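Local coordinates for periplasmic binding protein (Thermotoga lettingae TMO, PDB 4RY8) that binds 5-methylthioribose between its two lobes and probably serves as the solute-binding component of a sugar transporter, at residues Met240-Thr253 and Leu280-Val292. Residues are numbered along the deposited sequence; the frame is centred on the assembly and turned at random.
Sequences MIQQNSPWVATVGT and LVEPQLITRQFLV
Thr250 and Ile286 exchange two backbone hydrogen bonds, Thr250 N to Ile286 O at 3.0 Å and Ile286 N to Thr250 O at 2.8 Å, pairing strand 247-252 with the antiparallel edge strand 284-287 in one lobe of the periplasmic binding protein fold. Gly252 and Gln284 repeat the exchange. On the other edge of strand 247-252, Ala249 pairs with Ser229, and Val251 with Ser229 and Asp231; Asp231 O and Ser229 OG satisfy Thr250 OG1.

Where the edge strand turns into helix 288-293, Thr287 is the N-cap, its OG1 accepting from Phe290 N. Arg288 N donates to Val248 O at 2.7 Å, almost straight at 179°, and a water bridges that carbonyl to Gln289 N. Trp247 O, 3.5 Å from Arg288 CB, is buried without a polar partner. Extended, CG anti to N (chi1 169°), the Arg288 side chain reaches the end of helix 234-240 and the type II turn 242-245. Arg288 NE hydrogen-bonds weakly to Met240 O, and NH2 donates to Gln242 O at 2.9 Å. Shortened to alanine, this position would probably leave both carbonyls without those donors and the turn less firmly tied. Gln242 O also accepts from Ser245 N, on the face opposite NH2.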
ATOM      1  N   MET C 240     -19.303 -15.507   0.546  1.00 26.88           N
ATOM      2  CA  MET C 240     -18.194 -15.706  -0.396  1.00 24.61           C
ATOM      3  C   MET C 240     -18.061 -17.186  -0.788  1.00 26.53           C
ATOM      4  O   MET C 240     -17.759 -17.509  -1.923  1.00 26.13           O
ATOM      5  CB  MET C 240     -16.861 -15.200   0.179  1.00 23.65           C
ATOM      6  CG  MET C 240     -16.749 -13.655   0.245  1.00 22.18           C
ATOM      7  SD  MET C 240     -15.301 -12.919   1.058  1.00 21.49           S
ATOM      8  CE  MET C 240     -14.090 -13.188  -0.243  1.00 21.49           C
ATOM      9  N   ILE C 241     -18.324 -18.074   0.131  1.00 30.01           N
ATOM     10  CA  ILE C 241     -18.031 -19.493  -0.148  1.00 37.14           C
ATOM     11  C   ILE C 241     -19.154 -20.239  -0.859  1.00 40.69           C
ATOM     12  O   ILE C 241     -19.012 -21.421  -1.178  1.00 33.82           O
ATOM     13  CB  ILE C 241     -17.577 -20.244   1.122  1.00 41.63           C
ATOM     14  CG1 ILE C 241     -18.730 -20.397   2.124  1.00 44.21           C
ATOM     15  CG2 ILE C 241     -16.388 -19.510   1.724  1.00 33.14           C
ATOM     16  CD1 ILE C 241     -18.360 -21.218   3.337  1.00 47.29           C
ATOM     17  N   GLN C 242     -20.269 -19.558  -1.096  1.00 41.17           N
ATOM     18  CA  GLN C 242     -21.384 -20.127  -1.875  1.00 43.51           C
ATOM     19  C   GLN C 242     -20.917 -20.554  -3.259  1.00 45.88           C
ATOM     20  O   GLN C 242     -20.074 -19.883  -3.893  1.00 37.61           O
ATOM     21  CB  GLN C 242     -22.499 -19.084  -2.080  1.00 58.83           C
ATOM     22  CG  GLN C 242     -23.309 -18.701  -0.851  1.00 58.92           C
ATOM     23  CD  GLN C 242     -24.408 -17.689  -1.168  1.00 66.03           C
ATOM     24  OE1 GLN C 242     -24.555 -17.234  -2.306  1.00 52.83           O
ATOM     25  NE2 GLN C 242     -25.184 -17.334  -0.155  1.00 74.51           N
ATOM     26  N   GLN C 243     -21.483 -21.658  -3.735  1.00 37.40           N
ATOM     27  CA  GLN C 243     -21.267 -22.097  -5.097  1.00 38.06           C
ATOM     28  C   GLN C 243     -21.617 -20.969  -6.090  1.00 35.32           C
ATOM     29  O   GLN C 243     -22.616 -20.254  -5.939  1.00 34.39           O
ATOM     30  CB  GLN C 243     -22.105 -23.361  -5.375  1.00 50.42           C
ATOM     31  CG  GLN C 243     -21.581 -24.216  -6.518  1.00 56.18           C
ATOM     32  CD  GLN C 243     -22.679 -24.978  -7.247  1.00 96.18           C
ATOM     33  OE1 GLN C 243     -23.809 -25.105  -6.763  1.00 75.69           O
ATOM     34  NE2 GLN C 243     -22.348 -25.486  -8.428  1.00 90.06           N
ATOM     35  N   ASN C 244     -20.764 -20.815  -7.090  1.00 37.18           N
ATOM     36  CA  ASN C 244     -20.925 -19.829  -8.132  1.00 37.65           C
ATOM     37  C   ASN C 244     -20.899 -18.392  -7.619  1.00 36.07           C
ATOM     38  O   ASN C 244     -21.203 -17.501  -8.394  1.00 36.36           O
ATOM     39  CB  ASN C 244     -22.233 -20.036  -8.917  1.00 36.61           C
ATOM     40  CG  ASN C 244     -22.362 -21.435  -9.476  1.00 73.08           C
ATOM     41  OD1 ASN C 244     -22.573 -22.390  -8.732  1.00 62.15           O
ATOM     42  ND2 ASN C 244     -22.259 -21.563 -10.796  1.00 95.93           N
ATOM     43  N   SER C 245     -20.550 -18.155  -6.349  1.00 33.32           N
ATOM     44  CA  SER C 245     -20.458 -16.766  -5.856  1.00 34.62           C
ATOM     45  C   SER C 245     -19.591 -15.918  -6.780  1.00 37.55           C
ATOM     46  O   SER C 245     -18.504 -16.314  -7.147  1.00 30.98           O
ATOM     47  CB  SER C 245     -19.884 -16.699  -4.445  1.00 41.35           C
ATOM     48  OG  SER C 245     -19.806 -15.334  -4.021  1.00 32.53           O
ATOM     49  N   PRO C 246     -20.064 -14.727  -7.156  1.00 29.94           N
ATOM     50  CA  PRO C 246     -19.184 -13.801  -7.859  1.00 28.75           C
ATOM     51  C   PRO C 246     -18.244 -13.034  -6.907  1.00 31.59           C
ATOM     52  O   PRO C 246     -17.412 -12.249  -7.368  1.00 28.43           O
ATOM     53  CB  PRO C 246     -20.166 -12.819  -8.502  1.00 26.30           C
ATOM     54  CG  PRO C 246     -21.283 -12.750  -7.504  1.00 26.47           C
ATOM     55  CD  PRO C 246     -21.412 -14.180  -6.973  1.00 35.61           C
ATOM     56  N   TRP C 247     -18.364 -13.258  -5.598  1.00 25.66           N
ATOM     57  CA  TRP C 247     -17.569 -12.494  -4.632  1.00 28.24           C
ATOM     58  C   TRP C 247     -16.180 -13.102  -4.496  1.00 30.49           C
ATOM     59  O   TRP C 247     -16.012 -14.124  -3.813  1.00 33.63           O
ATOM     60  CB  TRP C 247     -18.296 -12.445  -3.298  1.00 27.87           C
ATOM     61  CG  TRP C 247     -17.827 -11.331  -2.345  1.00 24.69           C
ATOM     62  CD1 TRP C 247     -16.697 -10.581  -2.423  1.00 21.22           C
ATOM     63  CD2 TRP C 247     -18.491 -10.938  -1.153  1.00 27.84           C
ATOM     64  NE1 TRP C 247     -16.638  -9.698  -1.360  1.00 19.35           N
ATOM     65  CE2 TRP C 247     -17.744  -9.891  -0.576  1.00 20.09           C
ATOM     66  CE3 TRP C 247     -19.684 -11.332  -0.542  1.00 29.71           C
ATOM     67  CZ2 TRP C 247     -18.109  -9.302   0.610  1.00 20.16           C
ATOM     68  CZ3 TRP C 247     -20.075 -10.686   0.626  1.00 26.52           C
ATOM     69  CH2 TRP C 247     -19.292  -9.702   1.188  1.00 20.38           C
ATOM     70  N   VAL C 248     -15.172 -12.509  -5.138  1.00 24.26           N
ATOM     71  CA  VAL C 248     -13.858 -13.217  -5.249  1.00 29.87           C
ATOM     72  C   VAL C 248     -12.754 -12.827  -4.248  1.00 24.62           C
ATOM     73  O   VAL C 248     -11.889 -13.636  -3.927  1.00 31.07           O
ATOM     74  CB  VAL C 248     -13.307 -13.232  -6.698  1.00 32.71           C
ATOM     75  CG1 VAL C 248     -14.262 -13.985  -7.620  1.00 38.61           C
ATOM     76  CG2 VAL C 248     -13.082 -11.864  -7.210  1.00 29.56           C
ATOM     77  N   ALA C 249     -12.808 -11.613  -3.729  1.00 23.98           N
ATOM     78  CA  ALA C 249     -11.850 -11.152  -2.756  1.00 24.68           C
ATOM     79  C   ALA C 249     -12.395  -9.974  -1.947  1.00 27.26           C
ATOM     80  O   ALA C 249     -13.237  -9.197  -2.431  1.00 23.48           O
ATOM     81  CB  ALA C 249     -10.553 -10.739  -3.445  1.00 25.16           C
ATOM     82  N   THR C 250     -11.916  -9.894  -0.707  1.00 26.07           N
ATOM     83  CA  THR C 250     -12.098  -8.745   0.161  1.00 20.70           C
ATOM     84  C   THR C 250     -10.780  -8.503   0.917  1.00 27.70           C
ATOM     85  O   THR C 250      -9.923  -9.395   1.105  1.00 22.67           O
ATOM     86  CB  THR C 250     -13.298  -8.953   1.160  1.00 25.48           C
ATOM     87  OG1 THR C 250     -13.670  -7.725   1.802  1.00 25.51           O
ATOM     88  CG2 THR C 250     -12.963  -9.966   2.241  1.00 22.17           C
ATOM     89  N   VAL C 251     -10.623  -7.266   1.328  1.00 19.45           N
ATOM     90  CA  VAL C 251      -9.509  -6.827   2.111  1.00 21.18           C
ATOM     91  C   VAL C 251     -10.049  -6.272   3.425  1.00 33.86           C
ATOM     92  O   VAL C 251     -10.916  -5.389   3.449  1.00 19.97           O
ATOM     93  CB  VAL C 251      -8.715  -5.780   1.290  1.00 25.82           C
ATOM     94  CG1 VAL C 251      -7.788  -4.966   2.177  1.00 22.26           C
ATOM     95  CG2 VAL C 251      -7.949  -6.546   0.191  1.00 19.64           C
ATOM     96  N   GLY C 252      -9.539  -6.779   4.533  1.00 19.88           N
ATOM     97  CA  GLY C 252     -10.005  -6.270   5.825  1.00 25.59           C
ATOM     98  C   GLY C 252      -9.267  -6.674   7.074  1.00 27.09           C
ATOM     99  O   GLY C 252      -8.167  -7.236   7.011  1.00 20.80           O
ATOM    100  N   THR C 253      -9.906  -6.376   8.212  1.00 25.46           N
ATOM    101  CA  THR C 253      -9.366  -6.601   9.558  1.00 28.47           C
ATOM    102  C   THR C 253     -10.435  -7.291  10.395  1.00 34.33           C
ATOM    103  O   THR C 253     -11.616  -7.312  10.037  1.00 25.06           O
ATOM    104  CB  THR C 253      -9.112  -5.275  10.321  1.00 22.46           C
ATOM    105  OG1 THR C 253     -10.364  -4.611  10.522  1.00 24.94           O
ATOM    106  CG2 THR C 253      -8.168  -4.364   9.587  1.00 21.37           C
ATOM    107  N   LEU C 280      -2.508   2.170  13.348  1.00 23.96           N
ATOM    108  CA  LEU C 280      -2.977   1.520  12.136  1.00 25.44           C
ATOM    109  C   LEU C 280      -3.107   0.001  12.385  1.00 28.72           C
ATOM    110  O   LEU C 280      -2.136  -0.667  12.755  1.00 29.43           O
ATOM    111  CB  LEU C 280      -1.998   1.752  10.986  1.00 36.27           C
ATOM    112  CG  LEU C 280      -1.624   3.174  10.589  1.00 38.73           C
ATOM    113  CD1 LEU C 280      -0.831   3.127   9.302  1.00 45.38           C
ATOM    114  CD2 LEU C 280      -2.828   4.047  10.418  1.00 26.31           C
ATOM    115  N   VAL C 281      -4.319  -0.513  12.228  1.00 29.69           N
ATOM    116  CA  VAL C 281      -4.572  -1.941  12.231  1.00 21.65           C
ATOM    117  C   VAL C 281      -4.321  -2.521  10.832  1.00 24.97           C
ATOM    118  O   VAL C 281      -4.954  -2.104   9.874  1.00 28.30           O
ATOM    119  CB  VAL C 281      -6.005  -2.287  12.717  1.00 28.16           C
ATOM    120  CG1 VAL C 281      -6.164  -3.813  12.849  1.00 33.59           C
ATOM    121  CG2 VAL C 281      -6.266  -1.644  14.085  1.00 26.76           C
ATOM    122  N   GLU C 282      -3.463  -3.540  10.747  1.00 24.06           N
ATOM    123  CA  GLU C 282      -2.940  -4.045   9.477  1.00 23.50           C
ATOM    124  C   GLU C 282      -4.007  -4.881   8.727  1.00 21.00           C
ATOM    125  O   GLU C 282      -4.450  -5.924   9.176  1.00 21.81           O
ATOM    126  CB  GLU C 282      -1.655  -4.863   9.732  1.00 29.72           C
ATOM    127  CG  GLU C 282      -0.752  -5.112   8.533  1.00 57.37           C
ATOM    128  CD  GLU C 282       0.279  -6.216   8.811  1.00 47.77           C
ATOM    129  OE1 GLU C 282       0.943  -6.194   9.876  1.00 49.44           O
ATOM    130  OE2 GLU C 282       0.409  -7.125   7.965  1.00 44.48           O
ATOM    131  N   PRO C 283      -4.401  -4.459   7.547  1.00 18.77           N
ATOM    132  CA  PRO C 283      -5.456  -5.176   6.839  1.00 18.56           C
ATOM    133  C   PRO C 283      -4.933  -6.255   5.968  1.00 19.32           C
ATOM    134  O   PRO C 283      -3.785  -6.181   5.538  1.00 25.43           O
ATOM    135  CB  PRO C 283      -6.018  -4.115   5.884  1.00 17.58           C
ATOM    136  CG  PRO C 283      -4.786  -3.339   5.550  1.00 17.56           C
ATOM    137  CD  PRO C 283      -3.969  -3.251   6.803  1.00 20.69           C
ATOM    138  N   GLN C 284      -5.782  -7.212   5.626  1.00 21.63           N
ATOM    139  CA  GLN C 284      -5.318  -8.412   4.931  1.00 30.49           C
ATOM    140  C   GLN C 284      -6.179  -8.719   3.749  1.00 20.71           C
ATOM    141  O   GLN C 284      -7.394  -8.718   3.877  1.00 19.56           O
ATOM    142  CB  GLN C 284      -5.416  -9.664   5.823  1.00 22.13           C
ATOM    143  CG  GLN C 284      -4.869  -9.532   7.233  1.00 24.19           C
ATOM    144  CD  GLN C 284      -3.381  -9.281   7.282  1.00 24.65           C
ATOM    145  OE1 GLN C 284      -2.623  -9.785   6.455  1.00 26.94           O
ATOM    146  NE2 GLN C 284      -2.951  -8.477   8.274  1.00 26.31           N
ATOM    147  N   LEU C 285      -5.535  -9.106   2.648  1.00 20.18           N
ATOM    148  CA  LEU C 285      -6.192  -9.722   1.495  1.00 20.47           C
ATOM    149  C   LEU C 285      -6.717 -11.126   1.810  1.00 23.00           C
ATOM    150  O   LEU C 285      -5.991 -12.018   2.312  1.00 22.95           O
ATOM    151  CB  LEU C 285      -5.240  -9.751   0.278  1.00 23.52           C
ATOM    152  CG  LEU C 285      -5.754 -10.314  -1.072  1.00 25.94           C
ATOM    153  CD1 LEU C 285      -6.895  -9.492  -1.671  1.00 22.45           C
ATOM    154  CD2 LEU C 285      -4.597 -10.397  -2.066  1.00 27.59           C
ATOM    155  N   ILE C 286      -7.994 -11.320   1.523  1.00 25.95           N
ATOM    156  CA  ILE C 286      -8.680 -12.574   1.805  1.00 36.72           C
ATOM    157  C   ILE C 286      -9.430 -12.970   0.546  1.00 32.85           C
ATOM    158  O   ILE C 286     -10.440 -12.378   0.234  1.00 25.19           O
ATOM    159  CB  ILE C 286      -9.672 -12.413   2.988  1.00 35.95           C
ATOM    160  CG1 ILE C 286      -8.903 -12.002   4.262  1.00 26.42           C
ATOM    161  CG2 ILE C 286     -10.404 -13.746   3.197  1.00 33.38           C
ATOM    162  CD1 ILE C 286      -9.706 -11.272   5.296  1.00 27.66           C
ATOM    163  N   THR C 287      -8.947 -13.972  -0.178  1.00 26.65           N
ATOM    164  CA  THR C 287      -9.609 -14.390  -1.417  1.00 25.47           C
ATOM    165  C   THR C 287     -10.622 -15.528  -1.180  1.00 27.38           C
ATOM    166  O   THR C 287     -10.508 -16.292  -0.221  1.00 25.75           O
ATOM    167  CB  THR C 287      -8.581 -14.795  -2.494  1.00 25.82           C
ATOM    168  OG1 THR C 287      -8.016 -16.064  -2.161  1.00 25.75           O
ATOM    169  CG2 THR C 287      -7.451 -13.781  -2.626  1.00 28.68           C
ATOM    170  N   ARG C 288     -11.633 -15.593  -2.052  1.00 33.72           N
ATOM    171  CA  ARG C 288     -12.609 -16.679  -2.011  1.00 32.00           C
ATOM    172  C   ARG C 288     -11.893 -18.029  -2.117  1.00 32.04           C
ATOM    173  O   ARG C 288     -12.269 -18.996  -1.454  1.00 28.60           O
ATOM    174  CB  ARG C 288     -13.620 -16.533  -3.153  1.00 30.77           C
ATOM    175  CG  ARG C 288     -14.485 -17.753  -3.328  1.00 29.19           C
ATOM    176  CD  ARG C 288     -15.613 -17.594  -4.322  1.00 30.09           C
ATOM    177  NE  ARG C 288     -16.576 -18.668  -4.106  1.00 42.96           N
ATOM    178  CZ  ARG C 288     -16.383 -19.940  -4.434  1.00 43.56           C
ATOM    179  NH1 ARG C 288     -15.266 -20.338  -5.025  1.00 45.92           N
ATOM    180  NH2 ARG C 288     -17.322 -20.822  -4.175  1.00 47.52           N
ATOM    181  N   GLN C 289     -10.871 -18.061  -2.964  1.00 36.52           N
ATOM    182  CA  GLN C 289     -10.026 -19.233  -3.191  1.00 32.77           C
ATOM    183  C   GLN C 289      -9.341 -19.727  -1.928  1.00 37.58           C
ATOM    184  O   GLN C 289      -9.280 -20.950  -1.667  1.00 32.55           O
ATOM    185  CB  GLN C 289      -8.953 -18.891  -4.238  1.00 39.35           C
ATOM    186  CG  GLN C 289      -8.529 -20.057  -5.119  1.00 93.20           C
ATOM    187  CD  GLN C 289      -9.255 -20.064  -6.456  1.00120.93           C
ATOM    188  OE1 GLN C 289      -9.244 -19.068  -7.186  1.00 73.92           O
ATOM    189  NE2 GLN C 289      -9.887 -21.184  -6.783  1.00 64.53           N
ATOM    190  N   PHE C 290      -8.760 -18.794  -1.185  1.00 29.79           N
ATOM    191  CA  PHE C 290      -8.134 -19.104   0.112  1.00 30.68           C
ATOM    192  C   PHE C 290      -9.175 -19.619   1.133  1.00 32.86           C
ATOM    193  O   PHE C 290      -8.882 -20.538   1.921  1.00 34.28           O
ATOM    194  CB  PHE C 290      -7.359 -17.869   0.655  1.00 32.00           C
ATOM    195  CG  PHE C 290      -6.819 -18.052   2.043  1.00 44.49           C
ATOM    196  CD1 PHE C 290      -5.681 -18.840   2.273  1.00 36.33           C
ATOM    197  CD2 PHE C 290      -7.470 -17.485   3.137  1.00 48.95           C
ATOM    198  CE1 PHE C 290      -5.203 -19.033   3.563  1.00 38.14           C
ATOM    199  CE2 PHE C 290      -6.993 -17.687   4.425  1.00 48.18           C
ATOM    200  CZ  PHE C 290      -5.857 -18.463   4.639  1.00 49.05           C
ATOM    201  N   LEU C 291     -10.392 -19.059   1.125  1.00 31.09           N
ATOM    202  CA  LEU C 291     -11.428 -19.521   2.079  1.00 31.62           C
ATOM    203  C   LEU C 291     -11.808 -20.981   1.785  1.00 35.12           C
ATOM    204  O   LEU C 291     -11.877 -21.816   2.712  1.00 39.80           O
ATOM    205  CB  LEU C 291     -12.686 -18.650   2.063  1.00 29.07           C
ATOM    206  CG  LEU C 291     -12.561 -17.167   2.440  1.00 31.29           C
ATOM    207  CD1 LEU C 291     -13.873 -16.463   2.103  1.00 26.26           C
ATOM    208  CD2 LEU C 291     -12.230 -17.049   3.915  1.00 29.47           C
ATOM    209  N   VAL C 292     -12.029 -21.263   0.496  1.00 38.07           N
ATOM    210  CA  VAL C 292     -12.451 -22.610   0.014  1.00 40.96           C
ATOM    211  C   VAL C 292     -11.366 -23.644   0.222  1.00 47.19           C
ATOM    212  O   VAL C 292     -11.640 -24.742   0.743  1.00 38.68           O
ATOM    213  CB  VAL C 292     -12.827 -22.578  -1.505  1.00 52.10           C
ATOM    214  CG1 VAL C 292     -13.162 -23.976  -2.023  1.00 51.68           C
ATOM    215  CG2 VAL C 292     -13.995 -21.629  -1.770  1.00 41.92           C
TER
HETATM  216  O   HOH W   1     -10.791 -16.183  -4.900  1.00 40.21           O